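Local coordinates for protein phytase (Citrobacter braakii, PDB 3ZHC) that belongs to branch 2 of the histidine phosphatase superfamily, a family of alpha/beta proteins with a central beta sheet flanked by helices, at residues 335-340 and 352-357; 340-345 and 394-399. The protein carries 2 engineered substitutions. All coordinates share one frame; numbering follows the deposited sequence.

In the fold
Both contacts hang on the loop that runs from helix 325-335 to strand 353-361, and they share S340. Interaction 1 comes first along this loop and lays it against strand 353-361; interaction 2 follows and brings it to strand 394-398 of the same mixed sheet. Strand 366-375 runs between those two strands and pairs with both. The segments alternate in sequence, and the contact centres lie about 9 Å apart. Among the links between them are a salt bridge from K395 NZ to E357 OE2 (3.2 Å) and L398, which packs on both L354 and W339. One loop is thus packed across strands of one sheet, buried at first, then partly open, close to the second subunit.

Interaction 1: residues 335-340 and 352-357; sequences LDLNWS and GELVFE. Unlike the reference sequence in segment 335-340: N338 (reference Lys).
L354 of strand 353-361, next after E353, whose side chain packs on helix 71-90, meets two side chains of the loop at once, W339 and L337, and a single methyl does the touching. Its CG lies anti to the backbone N (chi1 -169°), which carries the branch across to the loop. There CD1 comes within 4.3 Å of W339 CZ3, approaching the indole obliquely at its six-membered end. The same CD1 sits 4.3 Å from L337 CD2, so this second contact is methyl against methyl. Both are loose van der Waals contacts, and the backbones stay well separated, with the CA atoms of L337 and L354 10.3 Å apart. L354 also touches L328 and L331 of helix 325-335. The indole is held at its other end by a hydrogen bond from W339 NE1 to the carbonyl of N347, while its ring also meets that of F373.

V355, like E353, packs against helix 71-90. F356 then puts its ring on the same side of the strand as L354. Its CB does not start out toward the loop, but the ring reaches back to L335 at the end of helix 325-335. L335 CD1 arrives in the plane of the ring, at its edge, 3.8 Å from F356 CE2 and 4.0 Å from F356 CZ. The two side chains come from opposite directions. D336, with positive phi, follows at once and breaks the helix, turning the chain into the extended run that carries L337 and W339.

E357 again packs on helix 71-90. All five touching residues are buried, and no hydrogen bond crosses between the segments. A central strand clothed by a helix on one face and by a helix with its trailing loop on the other is the layered alpha/beta arrangement of the histidine phosphatase fold.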
ATOM      1  N   LEU B 335       5.650 -18.552   3.698  1.00 13.48           N
ATOM      2  CA  LEU B 335       4.869 -18.385   4.948  1.00 13.93           C
ATOM      3  C   LEU B 335       3.633 -17.469   4.794  1.00 14.44           C
ATOM      4  O   LEU B 335       2.862 -17.323   5.724  1.00 14.62           O
ATOM      5  CB  LEU B 335       5.777 -17.852   6.075  1.00 13.83           C
ATOM      6  CG  LEU B 335       6.890 -18.765   6.577  1.00 13.60           C
ATOM      7  CD1 LEU B 335       7.786 -18.009   7.511  1.00 13.77           C
ATOM      8  CD2 LEU B 335       6.326 -19.990   7.283  1.00 13.80           C
ATOM      9  N   ASP B 336       3.469 -16.874   3.616  1.00 15.23           N
ATOM     10  CA  ASP B 336       2.381 -15.950   3.302  1.00 15.84           C
ATOM     11  C   ASP B 336       2.400 -14.687   4.232  1.00 15.99           C
ATOM     12  O   ASP B 336       1.345 -14.220   4.727  1.00 16.34           O
ATOM     13  CB  ASP B 336       1.001 -16.682   3.302  1.00 16.09           C
ATOM     14  CG  ASP B 336      -0.060 -15.976   2.396  1.00 17.36           C
ATOM     15  OD1 ASP B 336       0.256 -14.955   1.741  1.00 19.22           O
ATOM     16  OD2 ASP B 336      -1.215 -16.452   2.340  1.00 19.86           O
ATOM     17  N   LEU B 337       3.609 -14.157   4.442  1.00 15.95           N
ATOM     18  CA  LEU B 337       3.838 -12.955   5.227  1.00 15.98           C
ATOM     19  C   LEU B 337       3.810 -11.776   4.304  1.00 16.10           C
ATOM     20  O   LEU B 337       4.588 -11.727   3.330  1.00 16.24           O
ATOM     21  CB  LEU B 337       5.204 -13.009   5.943  1.00 15.91           C
ATOM     22  CG  LEU B 337       5.336 -13.710   7.305  1.00 15.85           C
ATOM     23  CD1 LEU B 337       4.222 -14.704   7.599  1.00 15.94           C
ATOM     24  CD2 LEU B 337       6.710 -14.369   7.414  1.00 15.60           C
ATOM     25  N   ASN B 338       2.917 -10.821   4.596  1.00 16.05           N
ATOM     26  CA  ASN B 338       2.784  -9.595   3.833  1.00 16.13           C
ATOM     27  C   ASN B 338       3.086  -8.428   4.747  1.00 15.71           C
ATOM     28  O   ASN B 338       2.664  -8.425   5.913  1.00 15.80           O
ATOM     29  CB  ASN B 338       1.385  -9.473   3.254  1.00 16.34           C
ATOM     30  CG  ASN B 338       1.034 -10.631   2.339  1.00 17.57           C
ATOM     31  OD1 ASN B 338       1.567 -10.745   1.212  1.00 19.34           O
ATOM     32  ND2 ASN B 338       0.123 -11.513   2.808  1.00 18.77           N
ATOM     33  N   TRP B 339       3.827  -7.445   4.231  1.00 15.18           N
ATOM     34  CA  TRP B 339       4.173  -6.265   5.012  1.00 14.78           C
ATOM     35  C   TRP B 339       4.592  -5.049   4.186  1.00 14.62           C
ATOM     36  O   TRP B 339       4.863  -5.138   2.970  1.00 14.56           O
ATOM     37  CB  TRP B 339       5.314  -6.608   6.018  1.00 14.65           C
ATOM     38  CG  TRP B 339       6.684  -6.873   5.397  1.00 13.89           C
ATOM     39  CD1 TRP B 339       7.539  -5.945   4.851  1.00 13.15           C
ATOM     40  CD2 TRP B 339       7.349  -8.134   5.280  1.00 13.36           C
ATOM     41  NE1 TRP B 339       8.673  -6.550   4.404  1.00 12.98           N
ATOM     42  CE2 TRP B 339       8.592  -7.892   4.651  1.00 12.94           C
ATOM     43  CE3 TRP B 339       7.017  -9.449   5.644  1.00 13.15           C
ATOM     44  CZ2 TRP B 339       9.501  -8.906   4.376  1.00 13.12           C
ATOM     45  CZ3 TRP B 339       7.927 -10.467   5.369  1.00 13.19           C
ATOM     46  CH2 TRP B 339       9.155 -10.187   4.741  1.00 13.44           C
ATOM     47  N   SER B 340       4.632  -3.924   4.881  1.00 14.61           N
ATOM     48  CA  SER B 340       5.203  -2.665   4.394  1.00 14.60           C
ATOM     49  C   SER B 340       5.968  -2.113   5.592  1.00 14.56           C
ATOM     50  O   SER B 340       5.494  -2.243   6.734  1.00 14.68           O
ATOM     51  CB  SER B 340       4.123  -1.696   3.946  1.00 14.67           C
ATOM     52  OG  SER B 340       4.678  -0.521   3.373  1.00 14.45           O
ATOM     53  N   GLY B 352      17.871  -5.925   6.743  1.00 12.76           N
ATOM     54  CA  GLY B 352      16.511  -6.256   7.219  1.00 12.87           C
ATOM     55  C   GLY B 352      16.477  -7.659   7.808  1.00 13.10           C
ATOM     56  O   GLY B 352      17.047  -8.600   7.233  1.00 12.88           O
ATOM     57  N   GLU B 353      15.810  -7.801   8.950  1.00 13.47           N
ATOM     58  CA  GLU B 353      15.798  -9.059   9.687  1.00 13.83           C
ATOM     59  C   GLU B 353      14.417  -9.588   9.862  1.00 14.17           C
ATOM     60  O   GLU B 353      13.550  -8.881  10.333  1.00 14.07           O
ATOM     61  CB  GLU B 353      16.401  -8.847  11.061  1.00 13.81           C
ATOM     62  CG  GLU B 353      17.848  -8.496  11.043  1.00 13.75           C
ATOM     63  CD  GLU B 353      18.420  -8.217  12.435  1.00 13.83           C
ATOM     64  OE1 GLU B 353      17.658  -8.286  13.436  1.00 13.92           O
ATOM     65  OE2 GLU B 353      19.631  -7.926  12.521  1.00 13.08           O
ATOM     66  N   LEU B 354      14.226 -10.855   9.473  1.00 14.70           N
ATOM     67  CA  LEU B 354      13.011 -11.582   9.723  1.00 15.05           C
ATOM     68  C   LEU B 354      13.359 -12.329  11.020  1.00 15.56           C
ATOM     69  O   LEU B 354      14.288 -13.145  11.049  1.00 15.41           O
ATOM     70  CB  LEU B 354      12.692 -12.486   8.562  1.00 15.01           C
ATOM     71  CG  LEU B 354      11.331 -13.172   8.469  1.00 15.50           C
ATOM     72  CD1 LEU B 354      10.147 -12.200   8.684  1.00 15.60           C
ATOM     73  CD2 LEU B 354      11.198 -13.892   7.113  1.00 15.46           C
ATOM     74  N   VAL B 355      12.626 -12.026  12.096  1.00 16.26           N
ATOM     75  CA  VAL B 355      12.943 -12.534  13.444  1.00 16.84           C
ATOM     76  C   VAL B 355      11.878 -13.521  13.921  1.00 17.46           C
ATOM     77  O   VAL B 355      10.714 -13.171  13.996  1.00 17.50           O
ATOM     78  CB  VAL B 355      13.080 -11.355  14.453  1.00 16.76           C
ATOM     79  CG1 VAL B 355      13.417 -11.855  15.841  1.00 16.83           C
ATOM     80  CG2 VAL B 355      14.142 -10.374  13.975  1.00 16.68           C
ATOM     81  N   PHE B 356      12.305 -14.745  14.235  1.00 18.27           N
ATOM     82  CA  PHE B 356      11.446 -15.803  14.753  1.00 18.92           C
ATOM     83  C   PHE B 356      11.808 -15.977  16.232  1.00 19.75           C
ATOM     84  O   PHE B 356      12.909 -16.424  16.548  1.00 19.66           O
ATOM     85  CB  PHE B 356      11.656 -17.101  13.978  1.00 18.92           C
ATOM     86  CG  PHE B 356      11.366 -16.983  12.501  1.00 18.43           C
ATOM     87  CD1 PHE B 356      12.361 -16.551  11.607  1.00 18.11           C
ATOM     88  CD2 PHE B 356      10.106 -17.303  11.994  1.00 18.02           C
ATOM     89  CE1 PHE B 356      12.090 -16.438  10.210  1.00 17.71           C
ATOM     90  CE2 PHE B 356       9.831 -17.197  10.608  1.00 17.59           C
ATOM     91  CZ  PHE B 356      10.830 -16.760   9.723  1.00 17.48           C
ATOM     92  N   GLU B 357      10.874 -15.613  17.120  1.00 20.78           N
ATOM     93  CA  GLU B 357      11.062 -15.652  18.574  1.00 21.64           C
ATOM     94  C   GLU B 357      10.255 -16.770  19.216  1.00 22.18           C
ATOM     95  O   GLU B 357       9.084 -16.883  18.953  1.00 22.09           O
ATOM     96  CB  GLU B 357      10.608 -14.330  19.185  1.00 21.78           C
ATOM     97  CG  GLU B 357      11.464 -13.124  18.821  1.00 22.42           C
ATOM     98  CD  GLU B 357      10.795 -11.797  19.150  1.00 23.66           C
ATOM     99  OE1 GLU B 357       9.759 -11.781  19.851  1.00 24.49           O
ATOM    100  OE2 GLU B 357      11.307 -10.755  18.701  1.00 25.49           O
TER

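Interaction 2: residues 340-345 and 394-399; sequences SLPGQP and GKVDLK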
ATOM      1  N   SER B 340       4.632  -3.924   4.881  1.00 14.61           N
ATOM      2  CA  SER B 340       5.203  -2.665   4.394  1.00 14.60           C
ATOM      3  C   SER B 340       5.968  -2.113   5.592  1.00 14.56           C
ATOM      4  O   SER B 340       5.494  -2.243   6.734  1.00 14.68           O
ATOM      5  CB  SER B 340       4.123  -1.696   3.946  1.00 14.67           C
ATOM      6  OG  SER B 340       4.678  -0.521   3.373  1.00 14.45           O
ATOM      7  N   LEU B 341       7.140  -1.512   5.339  1.00 14.41           N
ATOM      8  CA  LEU B 341       8.035  -1.021   6.396  1.00 14.24           C
ATOM      9  C   LEU B 341       8.015   0.492   6.480  1.00 14.23           C
ATOM     10  O   LEU B 341       8.514   1.146   5.585  1.00 14.37           O
ATOM     11  CB  LEU B 341       9.463  -1.508   6.128  1.00 14.16           C
ATOM     12  CG  LEU B 341       9.649  -3.010   5.924  1.00 14.03           C
ATOM     13  CD1 LEU B 341      11.097  -3.325   5.613  1.00 13.63           C
ATOM     14  CD2 LEU B 341       9.152  -3.823   7.152  1.00 13.77           C
ATOM     15  N   PRO B 342       7.421   1.075   7.577  1.00 14.20           N
ATOM     16  CA  PRO B 342       7.402   2.558   7.708  1.00 13.96           C
ATOM     17  C   PRO B 342       8.768   3.205   7.529  1.00 13.72           C
ATOM     18  O   PRO B 342       9.750   2.759   8.131  1.00 13.71           O
ATOM     19  CB  PRO B 342       6.876   2.780   9.126  1.00 14.02           C
ATOM     20  CG  PRO B 342       5.933   1.615   9.345  1.00 14.26           C
ATOM     21  CD  PRO B 342       6.619   0.429   8.655  1.00 14.15           C
ATOM     22  N   GLY B 343       8.828   4.234   6.690  1.00 13.33           N
ATOM     23  CA  GLY B 343      10.088   4.923   6.410  1.00 13.12           C
ATOM     24  C   GLY B 343      11.160   4.125   5.644  1.00 12.83           C
ATOM     25  O   GLY B 343      12.283   4.591   5.539  1.00 12.73           O
ATOM     26  N   GLN B 344      10.812   2.930   5.113  1.00 12.47           N
ATOM     27  CA  GLN B 344      11.771   2.081   4.365  1.00 12.23           C
ATOM     28  C   GLN B 344      11.117   1.547   3.067  1.00 11.92           C
ATOM     29  O   GLN B 344      10.404   0.547   3.097  1.00 12.01           O
ATOM     30  CB  GLN B 344      12.300   0.950   5.244  1.00 12.19           C
ATOM     31  CG  GLN B 344      13.298  -0.011   4.535  1.00 11.91           C
ATOM     32  CD  GLN B 344      14.422   0.706   3.801  1.00 11.48           C
ATOM     33  OE1 GLN B 344      14.422   0.784   2.566  1.00 11.24           O
ATOM     34  NE2 GLN B 344      15.380   1.238   4.552  1.00 10.65           N
ATOM     35  N   PRO B 345      11.357   2.223   1.933  1.00 11.62           N
ATOM     36  CA  PRO B 345      10.732   1.822   0.633  1.00 11.39           C
ATOM     37  C   PRO B 345      11.030   0.392   0.117  1.00 11.14           C
ATOM     38  O   PRO B 345      10.193  -0.172  -0.615  1.00 11.14           O
ATOM     39  CB  PRO B 345      11.288   2.852  -0.338  1.00 11.38           C
ATOM     40  CG  PRO B 345      11.623   4.034   0.516  1.00 11.52           C
ATOM     41  CD  PRO B 345      12.142   3.466   1.780  1.00 11.60           C
ATOM     42  N   GLY B 394      13.399   0.030  13.662  1.00 26.26           N
ATOM     43  CA  GLY B 394      12.041  -0.211  13.212  1.00 26.14           C
ATOM     44  C   GLY B 394      11.680  -1.678  13.461  1.00 26.16           C
ATOM     45  O   GLY B 394      12.531  -2.563  13.347  1.00 25.85           O
ATOM     46  N   LYS B 395      10.426  -1.923  13.821  1.00 26.33           N
ATOM     47  CA  LYS B 395       9.931  -3.276  14.069  1.00 26.54           C
ATOM     48  C   LYS B 395       8.463  -3.343  13.653  1.00 26.72           C
ATOM     49  O   LYS B 395       7.636  -2.537  14.132  1.00 26.68           O
ATOM     50  CB  LYS B 395      10.120  -3.663  15.536  1.00 26.59           C
ATOM     51  CG  LYS B 395       9.858  -5.136  15.843  1.00 26.83           C
ATOM     52  CD  LYS B 395      10.385  -5.540  17.248  1.00 27.35           C
ATOM     53  CE  LYS B 395      10.246  -7.079  17.496  1.00 27.91           C
ATOM     54  NZ  LYS B 395      10.938  -7.583  18.764  1.00 28.29           N
ATOM     55  N   VAL B 396       8.155  -4.285  12.750  1.00 26.90           N
ATOM     56  CA  VAL B 396       6.813  -4.532  12.260  1.00 27.09           C
ATOM     57  C   VAL B 396       6.396  -5.928  12.708  1.00 27.35           C
ATOM     58  O   VAL B 396       7.100  -6.905  12.439  1.00 27.24           O
ATOM     59  CB  VAL B 396       6.729  -4.423  10.714  1.00 27.14           C
ATOM     60  CG1 VAL B 396       5.374  -4.911  10.204  1.00 27.07           C
ATOM     61  CG2 VAL B 396       6.983  -2.987  10.259  1.00 27.06           C
ATOM     62  N   ASP B 397       5.248  -6.008  13.392  1.00 27.73           N
ATOM     63  CA  ASP B 397       4.703  -7.267  13.882  1.00 28.09           C
ATOM     64  C   ASP B 397       4.092  -8.016  12.699  1.00 28.01           C
ATOM     65  O   ASP B 397       3.157  -7.519  12.072  1.00 27.94           O
ATOM     66  CB  ASP B 397       3.650  -7.009  14.981  1.00 28.27           C
ATOM     67  CG  ASP B 397       3.321  -8.262  15.816  1.00 29.44           C
ATOM     68  OD1 ASP B 397       3.680  -9.439  15.410  1.00 31.02           O
ATOM     69  OD2 ASP B 397       2.692  -8.068  16.900  1.00 30.76           O
ATOM     70  N   LEU B 398       4.634  -9.200  12.394  1.00 28.09           N
ATOM     71  CA  LEU B 398       4.142 -10.030  11.291  1.00 28.26           C
ATOM     72  C   LEU B 398       3.107 -11.036  11.819  1.00 28.68           C
ATOM     73  O   LEU B 398       3.204 -11.501  12.983  1.00 28.47           O
ATOM     74  CB  LEU B 398       5.290 -10.738  10.573  1.00 28.15           C
ATOM     75  CG  LEU B 398       6.401  -9.811  10.044  1.00 27.73           C
ATOM     76  CD1 LEU B 398       7.432 -10.623   9.358  1.00 27.48           C
ATOM     77  CD2 LEU B 398       5.861  -8.726   9.091  1.00 27.04           C
ATOM     78  N   LYS B 399       2.132 -11.364  10.953  1.00 29.08           N
ATOM     79  CA  LYS B 399       1.027 -12.255  11.297  0.50 29.34           C
ATOM     80  C   LYS B 399       1.056 -13.542  10.449  1.00 29.56           C
ATOM     81  O   LYS B 399       0.925 -13.486   9.208  1.00 29.45           O
ATOM     82  CB  LYS B 399      -0.311 -11.532  11.102  0.50 29.35           C
ATOM     83  CG  LYS B 399      -0.414 -10.129  11.770  0.50 29.48           C
ATOM     84  CD  LYS B 399      -0.169 -10.156  13.273  0.50 29.57           C
ATOM     85  CE  LYS B 399      -0.245  -8.735  13.870  0.50 29.74           C
ATOM     86  NZ  LYS B 399       0.015  -8.709  15.349  0.50 29.83           N
TER
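V396, on strand 394-398, presses one methyl into the loop just where S340 leads into a type II beta turn that runs from L341 to Q344. The contact is almost wholly apolar. V396 is directed toward the loop, and its chi1 of 171° sets CG1 anti to the backbone N, leaving CG2 as the branch that meets the loop. Three groups gather round that methyl. P342 CD, the ring carbon next to the proline nitrogen, lies 3.8 Å from V396 CG2. L341 CD2 is 3.9 Å from the same V396 CG2, and these two side chains cross at about a right angle. The S340 carbonyl O, also 3.9 Å from V396 CG2, completes the group by van der Waals contact, while S340 CB starts away from the strand. L341 is buried and goes on to F373 and Y375 of the neighbouring strand 366-375, but P342 is exposed and has a formic acid molecule close by.

Polar interactions hold each segment in place without bridging the two. The carbonyl of L341 accepts from R265, and that of P342 takes a hydrogen bond from the Y375 hydroxyl. G343, at the third position of the turn, has the positive phi (67°) that glycine adopts readily. On the strand, V396 pairs through its backbone with F373, and K395, whose CB leaves away from the loop, makes a cation-pi contact with W87 and a salt bridge to E357.

The second subunit borders this region. Its Q61 packs on V396 and accepts a hydrogen bond from the backbone N of K399, and its V64 packs on S340. The turn itself is closed by Q344 N, which gives L341 O a second hydrogen bond, 2.9 Å long.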